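PDB 3GCG: L0028 (Mitochondria associated protein) from Escherichia coli, which probably acts as a secreted bacterial effector of the WxxxE family, a guanine nucleotide exchange factor for host Rho GTPases such as Cdc42. Local coordinates for residues Leu28-Val31 against Ala32-Thr35; Gln41-Phe44 against Gln45-Thr49; Glu74-Gly77 against His78-Ala82; Phe150-Ser153 against Glu154-Ile158. All coordinates share one frame; numbering follows the deposited sequence.

Contact 1. Residues Leu28-Val31 against Ala32-Thr35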
loop_
_atom_site.group_PDB
_atom_site.type_symbol
_atom_site.label_atom_id
_atom_site.label_comp_id
_atom_site.label_asym_id
_atom_site.label_seq_id
_atom_site.Cartn_x
_atom_site.Cartn_y
_atom_site.Cartn_z
ATOM N N LEU B 28 8.299 -15.644 -9.704
ATOM C CA LEU B 28 9.558 -16.113 -9.130
ATOM C C LEU B 28 10.751 -15.500 -9.851
ATOM O O LEU B 28 11.740 -15.123 -9.219
ATOM C CB LEU B 28 9.624 -17.640 -9.191
ATOM C CG LEU B 28 8.588 -18.298 -8.277
ATOM C CD1 LEU B 28 8.581 -19.805 -8.473
ATOM C CD2 LEU B 28 8.896 -17.937 -6.829
ATOM N N GLN B 29 10.657 -15.397 -11.173
ATOM C CA GLN B 29 11.736 -14.802 -11.952
ATOM C C GLN B 29 11.978 -13.377 -11.491
ATOM O O GLN B 29 13.125 -12.961 -11.320
ATOM C CB GLN B 29 11.399 -14.781 -13.446
ATOM C CG GLN B 29 11.511 -16.118 -14.142
ATOM C CD GLN B 29 11.461 -15.973 -15.649
ATOM O OE1 GLN B 29 12.286 -15.265 -16.242
ATOM N NE2 GLN B 29 10.495 -16.639 -16.283
ATOM N N ALA B 30 10.893 -12.629 -11.303
ATOM C CA ALA B 30 10.990 -11.238 -10.864
ATOM C C ALA B 30 11.674 -11.169 -9.504
ATOM O O ALA B 30 12.496 -10.287 -9.249
ATOM C CB ALA B 30 9.594 -10.607 -10.793
ATOM N N VAL B 31 11.340 -12.108 -8.631
ATOM C CA VAL B 31 11.943 -12.149 -7.302
ATOM C C VAL B 31 13.461 -12.350 -7.407
ATOM O O VAL B 31 14.240 -11.692 -6.715
ATOM C CB VAL B 31 11.351 -13.307 -6.460
ATOM C CG1 VAL B 31 12.093 -13.421 -5.136
ATOM C CG2 VAL B 31 9.859 -13.078 -6.229
ATOM N N ALA B 32 13.863 -13.263 -8.287
ATOM C CA ALA B 32 15.273 -13.584 -8.496
ATOM C C ALA B 32 16.160 -12.410 -8.909
ATOM O O ALA B 32 17.366 -12.447 -8.670
ATOM C CB ALA B 32 15.395 -14.704 -9.522
ATOM N N LYS B 33 15.590 -11.375 -9.525
ATOM C CA LYS B 33 16.398 -10.229 -9.956
ATOM C C LYS B 33 16.898 -9.419 -8.771
ATOM O O LYS B 33 17.841 -8.635 -8.898
ATOM C CB LYS B 33 15.592 -9.276 -10.842
ATOM C CG LYS B 33 14.651 -9.917 -11.834
ATOM C CD LYS B 33 13.706 -8.860 -12.399
ATOM C CE LYS B 33 12.596 -9.485 -13.219
ATOM N NZ LYS B 33 11.611 -8.460 -13.670
ATOM N N GLN B 34 16.248 -9.590 -7.626
ATOM C CA GLN B 34 16.614 -8.850 -6.422
ATOM C C GLN B 34 18.019 -9.162 -5.905
ATOM O O GLN B 34 18.761 -8.255 -5.532
ATOM C CB GLN B 34 15.578 -9.110 -5.322
ATOM C CG GLN B 34 14.222 -8.450 -5.581
ATOM C CD GLN B 34 13.139 -8.903 -4.605
ATOM O OE1 GLN B 34 13.415 -9.180 -3.434
ATOM N NE2 GLN B 34 11.897 -8.963 -5.083
ATOM N N THR B 35 18.380 -10.442 -5.883
ATOM C CA THR B 35 19.694 -10.855 -5.403
ATOM C C THR B 35 20.600 -11.201 -6.586
ATOM O O THR B 35 20.738 -10.402 -7.514
ATOM C CB THR B 35 19.571 -12.074 -4.456
ATOM O OG1 THR B 35 18.859 -13.127 -5.112
ATOM C CG2 THR B 35 18.824 -11.689 -3.190
HETATM O O HOH W 1 11.514 -7.588 -8.015
HETATM O O HOH W 2 16.182 -12.864 -5.143
#

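Contact 2. Residues Gln41-Phe44 against Gln45-Thr49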
loop_
_atom_site.group_PDB
_atom_site.type_symbol
_atom_site.label_atom_id
_atom_site.label_comp_id
_atom_site.label_asym_id
_atom_site.label_seq_id
_atom_site.Cartn_x
_atom_site.Cartn_y
_atom_site.Cartn_z
ATOM N N GLN B 41 13.663 -17.631 -1.050
ATOM C CA GLN B 41 13.311 -18.061 0.303
ATOM C C GLN B 41 12.822 -16.903 1.164
ATOM O O GLN B 41 11.773 -16.980 1.797
ATOM C CB GLN B 41 14.523 -18.685 0.994
ATOM C CG GLN B 41 15.334 -19.654 0.153
ATOM C CD GLN B 41 16.660 -20.014 0.823
ATOM O OE1 GLN B 41 17.447 -19.130 1.186
ATOM N NE2 GLN B 41 16.911 -21.310 0.990
ATOM N N GLN B 42 13.605 -15.837 1.207
ATOM C CA GLN B 42 13.236 -14.682 2.006
ATOM C C GLN B 42 11.914 -14.117 1.505
ATOM O O GLN B 42 11.004 -13.859 2.295
ATOM C CB GLN B 42 14.346 -13.639 1.943
ATOM C CG GLN B 42 15.673 -14.179 2.444
ATOM C CD GLN B 42 15.530 -14.899 3.771
ATOM O OE1 GLN B 42 15.175 -14.291 4.779
ATOM N NE2 GLN B 42 15.796 -16.205 3.773
ATOM N N TRP B 43 11.804 -13.948 0.190
ATOM C CA TRP B 43 10.571 -13.446 -0.395
ATOM C C TRP B 43 9.393 -14.322 0.038
ATOM O O TRP B 43 8.341 -13.811 0.432
ATOM C CB TRP B 43 10.644 -13.443 -1.926
ATOM C CG TRP B 43 9.309 -13.150 -2.536
ATOM C CD1 TRP B 43 8.721 -11.920 -2.673
ATOM C CD2 TRP B 43 8.335 -14.107 -2.968
ATOM N NE1 TRP B 43 7.446 -12.055 -3.160
ATOM C CE2 TRP B 43 7.184 -13.386 -3.358
ATOM C CE3 TRP B 43 8.327 -15.506 -3.079
ATOM C CZ2 TRP B 43 6.029 -14.016 -3.832
ATOM C CZ3 TRP B 43 7.181 -16.130 -3.549
ATOM C CH2 TRP B 43 6.049 -15.382 -3.928
ATOM N N PHE B 44 9.572 -15.638 -0.042
ATOM C CA PHE B 44 8.510 -16.579 0.329
ATOM C C PHE B 44 8.051 -16.369 1.771
ATOM O O PHE B 44 6.853 -16.304 2.045
ATOM C CB PHE B 44 8.988 -18.028 0.157
ATOM C CG PHE B 44 7.909 -19.056 0.372
ATOM C CD1 PHE B 44 7.001 -19.355 -0.642
ATOM C CD2 PHE B 44 7.784 -19.710 1.601
ATOM C CE1 PHE B 44 5.974 -20.296 -0.436
ATOM C CE2 PHE B 44 6.762 -20.653 1.822
ATOM C CZ PHE B 44 5.855 -20.947 0.803
ATOM N N GLN B 45 9.012 -16.270 2.686
ATOM C CA GLN B 45 8.716 -16.062 4.100
ATOM C C GLN B 45 7.921 -14.777 4.332
ATOM O O GLN B 45 6.890 -14.782 5.010
ATOM C CB GLN B 45 10.021 -16.009 4.911
ATOM C CG GLN B 45 10.684 -17.365 5.147
ATOM C CD GLN B 45 11.950 -17.276 6.001
ATOM O OE1 GLN B 45 11.932 -16.759 7.124
ATOM N NE2 GLN B 45 13.056 -17.789 5.470
ATOM N N GLN B 46 8.407 -13.678 3.760
ATOM C CA GLN B 46 7.757 -12.384 3.916
ATOM C C GLN B 46 6.348 -12.338 3.331
ATOM O O GLN B 46 5.420 -11.852 3.971
ATOM C CB GLN B 46 8.608 -11.297 3.268
ATOM C CG GLN B 46 10.043 -11.305 3.735
ATOM C CD GLN B 46 10.758 -10.009 3.424
ATOM O OE1 GLN B 46 10.367 -9.271 2.513
ATOM N NE2 GLN B 46 11.818 -9.727 4.173
ATOM N N GLU B 47 6.197 -12.840 2.110
ATOM C CA GLU B 47 4.899 -12.845 1.454
ATOM C C GLU B 47 3.901 -13.703 2.221
ATOM O O GLU B 47 2.756 -13.304 2.414
ATOM C CB GLU B 47 5.028 -13.353 0.015
ATOM C CG GLU B 47 3.696 -13.479 -0.698
ATOM C CD GLU B 47 3.021 -12.134 -0.904
ATOM O OE1 GLU B 47 1.793 -12.128 -1.116
ATOM O OE2 GLU B 47 3.717 -11.091 -0.868
ATOM N N GLN B 48 4.336 -14.879 2.664
ATOM C CA GLN B 48 3.454 -15.769 3.419
ATOM C C GLN B 48 2.845 -15.095 4.653
ATOM O O GLN B 48 1.622 -15.129 4.840
ATOM C CB GLN B 48 4.210 -17.029 3.854
ATOM C CG GLN B 48 3.310 -18.108 4.441
ATOM C CD GLN B 48 4.015 -19.457 4.556
ATOM O OE1 GLN B 48 5.085 -19.565 5.171
ATOM N NE2 GLN B 48 3.416 -20.492 3.964
ATOM N N THR B 49 3.681 -14.492 5.500
ATOM C CA THR B 49 3.153 -13.845 6.693
ATOM C C THR B 49 2.365 -12.592 6.316
ATOM O O THR B 49 1.431 -12.210 7.008
ATOM C CB THR B 49 4.270 -13.488 7.727
ATOM O OG1 THR B 49 4.461 -12.068 7.784
ATOM C CG2 THR B 49 5.567 -14.157 7.373
#

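Contact 3. Residues Glu74-Gly77 against His78-Ala82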
loop_
_atom_site.group_PDB
_atom_site.type_symbol
_atom_site.label_atom_id
_atom_site.label_comp_id
_atom_site.label_asym_id
_atom_site.label_seq_id
_atom_site.Cartn_x
_atom_site.Cartn_y
_atom_site.Cartn_z
ATOM N N GLU B 74 -5.731 -3.719 21.143
ATOM C CA GLU B 74 -5.326 -4.742 22.103
ATOM C C GLU B 74 -6.000 -6.028 21.653
ATOM O O GLU B 74 -5.347 -7.033 21.372
ATOM C CB GLU B 74 -5.806 -4.400 23.517
ATOM C CG GLU B 74 -5.206 -5.311 24.586
ATOM C CD GLU B 74 -5.775 -5.065 25.979
ATOM O OE1 GLU B 74 -5.928 -3.882 26.359
ATOM O OE2 GLU B 74 -6.055 -6.054 26.695
ATOM N N THR B 75 -7.324 -5.970 21.579
ATOM C CA THR B 75 -8.129 -7.103 21.158
ATOM C C THR B 75 -7.671 -7.589 19.788
ATOM O O THR B 75 -7.627 -8.786 19.531
ATOM C CB THR B 75 -9.614 -6.715 21.102
ATOM O OG1 THR B 75 -9.995 -6.142 22.361
ATOM C CG2 THR B 75 -10.479 -7.937 20.833
ATOM N N LYS B 76 -7.321 -6.660 18.909
ATOM C CA LYS B 76 -6.846 -7.041 17.584
ATOM C C LYS B 76 -5.608 -7.934 17.744
ATOM O O LYS B 76 -5.464 -8.944 17.055
ATOM C CB LYS B 76 -6.502 -5.795 16.777
ATOM C CG LYS B 76 -6.069 -6.054 15.352
ATOM C CD LYS B 76 -5.718 -4.732 14.681
ATOM C CE LYS B 76 -5.190 -4.909 13.258
ATOM N NZ LYS B 76 -4.975 -3.576 12.611
ATOM N N GLY B 77 -4.729 -7.560 18.670
ATOM C CA GLY B 77 -3.532 -8.345 18.912
ATOM C C GLY B 77 -3.852 -9.738 19.429
ATOM O O GLY B 77 -3.235 -10.724 19.014
ATOM N N HIS B 78 -4.814 -9.842 20.339
ATOM C CA HIS B 78 -5.164 -11.153 20.862
ATOM C C HIS B 78 -5.677 -12.024 19.713
ATOM O O HIS B 78 -5.378 -13.222 19.640
ATOM C CB HIS B 78 -6.222 -11.033 21.957
ATOM C CG HIS B 78 -5.798 -10.179 23.109
ATOM N ND1 HIS B 78 -4.627 -10.393 23.800
ATOM C CD2 HIS B 78 -6.384 -9.099 23.683
ATOM C CE1 HIS B 78 -4.506 -9.482 24.752
ATOM N NE2 HIS B 78 -5.558 -8.685 24.701
ATOM N N ILE B 79 -6.434 -11.413 18.806
ATOM C CA ILE B 79 -6.969 -12.147 17.669
ATOM C C ILE B 79 -5.830 -12.614 16.764
ATOM O O ILE B 79 -5.819 -13.759 16.308
ATOM C CB ILE B 79 -7.987 -11.283 16.879
ATOM C CG1 ILE B 79 -9.263 -11.101 17.717
ATOM C CG2 ILE B 79 -8.341 -11.951 15.563
ATOM C CD1 ILE B 79 -10.271 -10.136 17.126
ATOM N N PHE B 80 -4.859 -11.738 16.527
ATOM C CA PHE B 80 -3.734 -12.096 15.687
ATOM C C PHE B 80 -2.874 -13.208 16.289
ATOM O O PHE B 80 -2.417 -14.094 15.570
ATOM C CB PHE B 80 -2.876 -10.862 15.382
ATOM C CG PHE B 80 -3.146 -10.271 14.024
ATOM C CD1 PHE B 80 -4.249 -9.459 13.810
ATOM C CD2 PHE B 80 -2.327 -10.586 12.946
ATOM C CE1 PHE B 80 -4.532 -8.973 12.537
ATOM C CE2 PHE B 80 -2.600 -10.109 11.675
ATOM C CZ PHE B 80 -3.705 -9.303 11.467
ATOM N N ARG B 81 -2.662 -13.172 17.600
ATOM C CA ARG B 81 -1.870 -14.210 18.248
ATOM C C ARG B 81 -2.640 -15.529 18.212
ATOM O O ARG B 81 -2.055 -16.600 18.011
ATOM C CB ARG B 81 -1.559 -13.837 19.700
ATOM C CG ARG B 81 -0.117 -14.135 20.115
ATOM C CD ARG B 81 0.380 -15.476 19.550
ATOM N NE ARG B 81 1.792 -15.714 19.850
ATOM C CZ ARG B 81 2.534 -16.671 19.294
ATOM N NH1 ARG B 81 2.006 -17.494 18.396
ATOM N NH2 ARG B 81 3.809 -16.807 19.638
ATOM N N ALA B 82 -3.958 -15.448 18.395
ATOM C CA ALA B 82 -4.799 -16.637 18.364
ATOM C C ALA B 82 -4.702 -17.286 16.990
ATOM O O ALA B 82 -4.517 -18.498 16.875
ATOM C CB ALA B 82 -6.244 -16.270 18.676
#

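Contact 4. Residues Phe150-Ser153 against Glu154-Ile158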
loop_
_atom_site.group_PDB
_atom_site.type_symbol
_atom_site.label_atom_id
_atom_site.label_comp_id
_atom_site.label_asym_id
_atom_site.label_seq_id
_atom_site.Cartn_x
_atom_site.Cartn_y
_atom_site.Cartn_z
ATOM N N PHE B 150 -1.833 -23.295 4.736
ATOM C CA PHE B 150 -3.252 -23.230 5.081
ATOM C C PHE B 150 -3.962 -22.451 3.962
ATOM O O PHE B 150 -3.378 -21.536 3.381
ATOM C CB PHE B 150 -3.443 -22.518 6.428
ATOM C CG PHE B 150 -3.642 -23.455 7.597
ATOM C CD1 PHE B 150 -4.795 -24.227 7.695
ATOM C CD2 PHE B 150 -2.676 -23.563 8.599
ATOM C CE1 PHE B 150 -4.988 -25.092 8.773
ATOM C CE2 PHE B 150 -2.859 -24.425 9.681
ATOM C CZ PHE B 150 -4.016 -25.190 9.768
ATOM N N LYS B 151 -5.207 -22.820 3.656
ATOM C CA LYS B 151 -5.985 -22.162 2.599
ATOM C C LYS B 151 -6.710 -20.913 3.084
ATOM O O LYS B 151 -6.992 -20.774 4.270
ATOM C CB LYS B 151 -7.011 -23.130 2.015
ATOM C CG LYS B 151 -6.411 -24.277 1.229
ATOM C CD LYS B 151 -7.487 -25.262 0.812
ATOM C CE LYS B 151 -6.939 -26.332 -0.118
ATOM N NZ LYS B 151 -7.995 -27.325 -0.471
ATOM N N VAL B 152 -7.027 -20.015 2.155
ATOM C CA VAL B 152 -7.708 -18.768 2.495
ATOM C C VAL B 152 -9.024 -18.942 3.243
ATOM O O VAL B 152 -9.290 -18.216 4.200
ATOM C CB VAL B 152 -7.960 -17.908 1.241
ATOM C CG1 VAL B 152 -8.814 -16.694 1.594
ATOM C CG2 VAL B 152 -6.632 -17.445 0.666
ATOM N N SER B 153 -9.851 -19.887 2.804
ATOM C CA SER B 153 -11.139 -20.131 3.457
ATOM C C SER B 153 -10.891 -20.600 4.881
ATOM O O SER B 153 -11.623 -20.255 5.807
ATOM C CB SER B 153 -11.930 -21.203 2.710
ATOM O OG SER B 153 -11.241 -22.442 2.739
ATOM N N GLU B 154 -9.843 -21.392 5.047
ATOM C CA GLU B 154 -9.494 -21.898 6.359
ATOM C C GLU B 154 -9.035 -20.737 7.251
ATOM O O GLU B 154 -9.512 -20.584 8.375
ATOM C CB GLU B 154 -8.401 -22.961 6.219
ATOM C CG GLU B 154 -8.743 -24.016 5.171
ATOM C CD GLU B 154 -7.781 -25.188 5.171
ATOM O OE1 GLU B 154 -6.552 -24.954 5.124
ATOM O OE2 GLU B 154 -8.258 -26.341 5.210
ATOM N N ILE B 155 -8.120 -19.920 6.736
ATOM C CA ILE B 155 -7.616 -18.758 7.466
ATOM C C ILE B 155 -8.796 -17.893 7.925
ATOM O O ILE B 155 -8.858 -17.475 9.084
ATOM C CB ILE B 155 -6.681 -17.913 6.566
ATOM C CG1 ILE B 155 -5.430 -18.715 6.222
ATOM C CG2 ILE B 155 -6.296 -16.621 7.258
ATOM C CD1 ILE B 155 -4.567 -18.052 5.176
ATOM N N LYS B 156 -9.725 -17.630 7.009
ATOM C CA LYS B 156 -10.917 -16.835 7.311
ATOM C C LYS B 156 -11.751 -17.432 8.443
ATOM O O LYS B 156 -12.160 -16.726 9.363
ATOM C CB LYS B 156 -11.814 -16.717 6.081
ATOM C CG LYS B 156 -11.327 -15.753 5.008
ATOM C CD LYS B 156 -12.427 -15.513 3.966
ATOM C CE LYS B 156 -12.006 -14.475 2.935
ATOM N NZ LYS B 156 -13.104 -14.154 1.970
ATOM N N ALA B 157 -12.017 -18.733 8.354
ATOM C CA ALA B 157 -12.817 -19.433 9.359
ATOM C C ALA B 157 -12.125 -19.391 10.722
ATOM O O ALA B 157 -12.742 -19.075 11.735
ATOM C CB ALA B 157 -13.048 -20.881 8.923
ATOM N N ILE B 158 -10.837 -19.719 10.737
ATOM C CA ILE B 158 -10.069 -19.690 11.968
ATOM C C ILE B 158 -10.148 -18.295 12.589
ATOM O O ILE B 158 -10.346 -18.156 13.796
ATOM C CB ILE B 158 -8.600 -20.051 11.696
ATOM C CG1 ILE B 158 -8.507 -21.515 11.254
ATOM C CG2 ILE B 158 -7.757 -19.774 12.933
ATOM C CD1 ILE B 158 -7.101 -21.961 10.894
#

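Contact 1. Residues Leu28-Val31 against Ala32-Thr35
L28 and A32 are joined by a well-formed i to i+4 bond, A32 N donating to L28 O at 3.0 Å with an N-H...O angle of 157°. The next one, K33 N to Q29 O, is weak, and K33 N also bonds to A30 O at 3.3 Å, three residues back, from above that carbonyl's plane. A30 also carries the K33 side chain. That chain runs extended back along the helix, with its CE 3.3 Å from A30 CA and 4.0 Å from A30 CB, so methylene groups rather than the ammonium make most of the contact. Beyond this, A30 O accepts a hydrogen bond from a water, which in turn accepts from Q34 NE2. V31 O is gripped twice. Q34 N donates to it at 3.0 Å from well above the carbonyl plane, and a second water donates to it at 2.8 Å while accepting from T35 OG1. Q34 keeps its CG beside its own backbone N (chi1 -71°), which folds the side chain back past V31 O and brings NE2 to the water on A30 O; the same NE2 bonds to the backbone of the other protein chain. With an alanine in place of Q34, that water would probably lose its donor and the backbone acceptor across the interface its mate. Bonds spanning three residues, with waters meeting late carbonyls, characterise the final turn of an alpha-helix, here helix 20-32 as it runs into the loop before helix 41-67.

Contact 2. Residues Gln41-Phe44 against Gln45-Thr49
W43 and E47, one helical turn apart, meet through apolar atoms: E47 CB sits 3.9 Å above one face of the indole, offset toward its rim, and E47 CG lies 3.9 Å from W43 CZ2. The two side chains run alongside each other, both with CG anti to the backbone N. E47 bends at chi2, and its carboxylate plane lies 14° from that of the indole. A second aromatic contact pairs F44 with Q48, whose OE1 is 3.9 Å from F44 CE2 and whose amide plane is steeply inclined to the ring. The F44 ring is also stacked with F147.

Polar side chains meet more loosely. Q42 and Q45 point the same way, their amides turned 73° to each other, with the donor nitrogens Q42 NE2 and Q45 NE2 3.6 Å apart, a contact and not a bond. The backbone underneath is regular: Q45 N, Q46 N, E47 N and Q48 N bond to the carbonyls of Q41, Q42, W43 and F44. The straightest is Q46 N to Q42 O, 3.0 Å at 174°, and E47 N reaches W43 O at 2.9 Å.

The polar ends of the aromatic-acid pair turn outward from this stretch of helix 41-67. W43 NE1 and E47 OE2 both bond to S99 OG, while E47 OE1 takes S98 OG. W43 and E47 are the two signature residues of the WxxxE motif, and their chemistry is divided accordingly: carbon packs against carbon within the helix, whereas three heteroatoms hold the serines before and at the start of helix 99-105, consistent with a structural part in shaping that segment.

Contact 3. Residues Glu74-Gly77 against His78-Ala82
H78 N, I79 N, F80 N and R81 N bond to the carbonyls of E74, T75, K76 and G77, four successive i+4 to i bonds of an alpha-helix with distances from 2.9 Å (F80 N to K76 O) to 3.0 Å (I79 N to T75 O). This is one stretch of the amphipathic helix 73-87, and the side chains divide by face.

On an exposed face, E74 and H78 are joined through a weak hydrogen bond. H78 NE2 points at E74 OE2, 3.3 Å away and almost perfectly straight at 178°. The oxygen lies in the plane of the imidazole at its edge, while the carboxylate itself is turned 78° to the ring. E74 stretches its chain fully, CG anti to the backbone N (chi1 -170°), to bring the acid there. E74 O, already taken by H78 N, lies 3.2 Å above one imidazole face, toward the rim, so the ring packs over the carbonyl as well.

The other face looks into the protein. I79 packs on L60 of helix 41-67 and on A162 and I163 of helix 152-166, and F80 on V56, N57 and M93. The F80 ring lies alongside the extended K76 chain, with K76 CG 4.2 Å from F80 CD1. An alanine at F80 would take the ring away and is likely to open a gap between this helix and helix 41-67, leaving the K76 methylenes without their neighbour. The ring also meets the backbone of that lysine: K76 O sits in the ring plane at its edge, 3.5 Å from F80 CD1.

Contact 4. Residues Phe150-Ser153 against Glu154-Ile158
E154 reaches back, its chain extended beyond CG, to the start of its own helix, where K151 is the N-cap residue of helix 152-166. The contact forms the reciprocal half of a capping box: the third helical residue receives the backbone N-H of the N-cap. Followed outward, E154 CB lies 3.3 Å from K151 O, and CG, placed beside the backbone N (chi1 -50°), comes 3.7 Å from K151 CB. CD is 3.8 Å from both K151 N and K151 CB. At the tip, OE1 accepts from K151 N at 2.9 Å and 176°, a very straight bond that meets the oxygen on its anti side, 28° out of the carboxylate plane.

F150 and I155 complete the start as a hydrophobic staple: the residue before the N-cap packs on the fourth helical one, F150 CB to I155 CG1. F150 also reaches L87 of helix 73-87, and I155 touches I52 and T55 of helix 41-67. V152 N is bonded to E144 OE2. Regular bonding begins with I155 N to K151 O, 2.8 Å. E154 OE1 has a further neighbour, the edge of the F150 ring near its plane, with CD1 3.2 Å away.

Contact 1 is a surface contact, with one buried residue of eight; contacts 2, 3 and 4 are partly buried. Helix 41-67 is the common element: contact 2 lies on it, and side chains of contacts 1, 3 and 4 pack against it. Only contacts 1 and 2 touch, V31 CG1 meeting W43 CB at 3.5 Å; the nearest atoms of contacts 3 and 4 are about 5 Å apart. Contact 1 relies on waters and short-span bonds where helix 20-32 finishes, contact 4 on a glutamate and an apolar staple where helix 152-166 starts. Contacts 2 and 3 occupy early, regular helical turns, one dominated by aromatic-acid packing, the other by an exposed polar pair opposed to apolar packing.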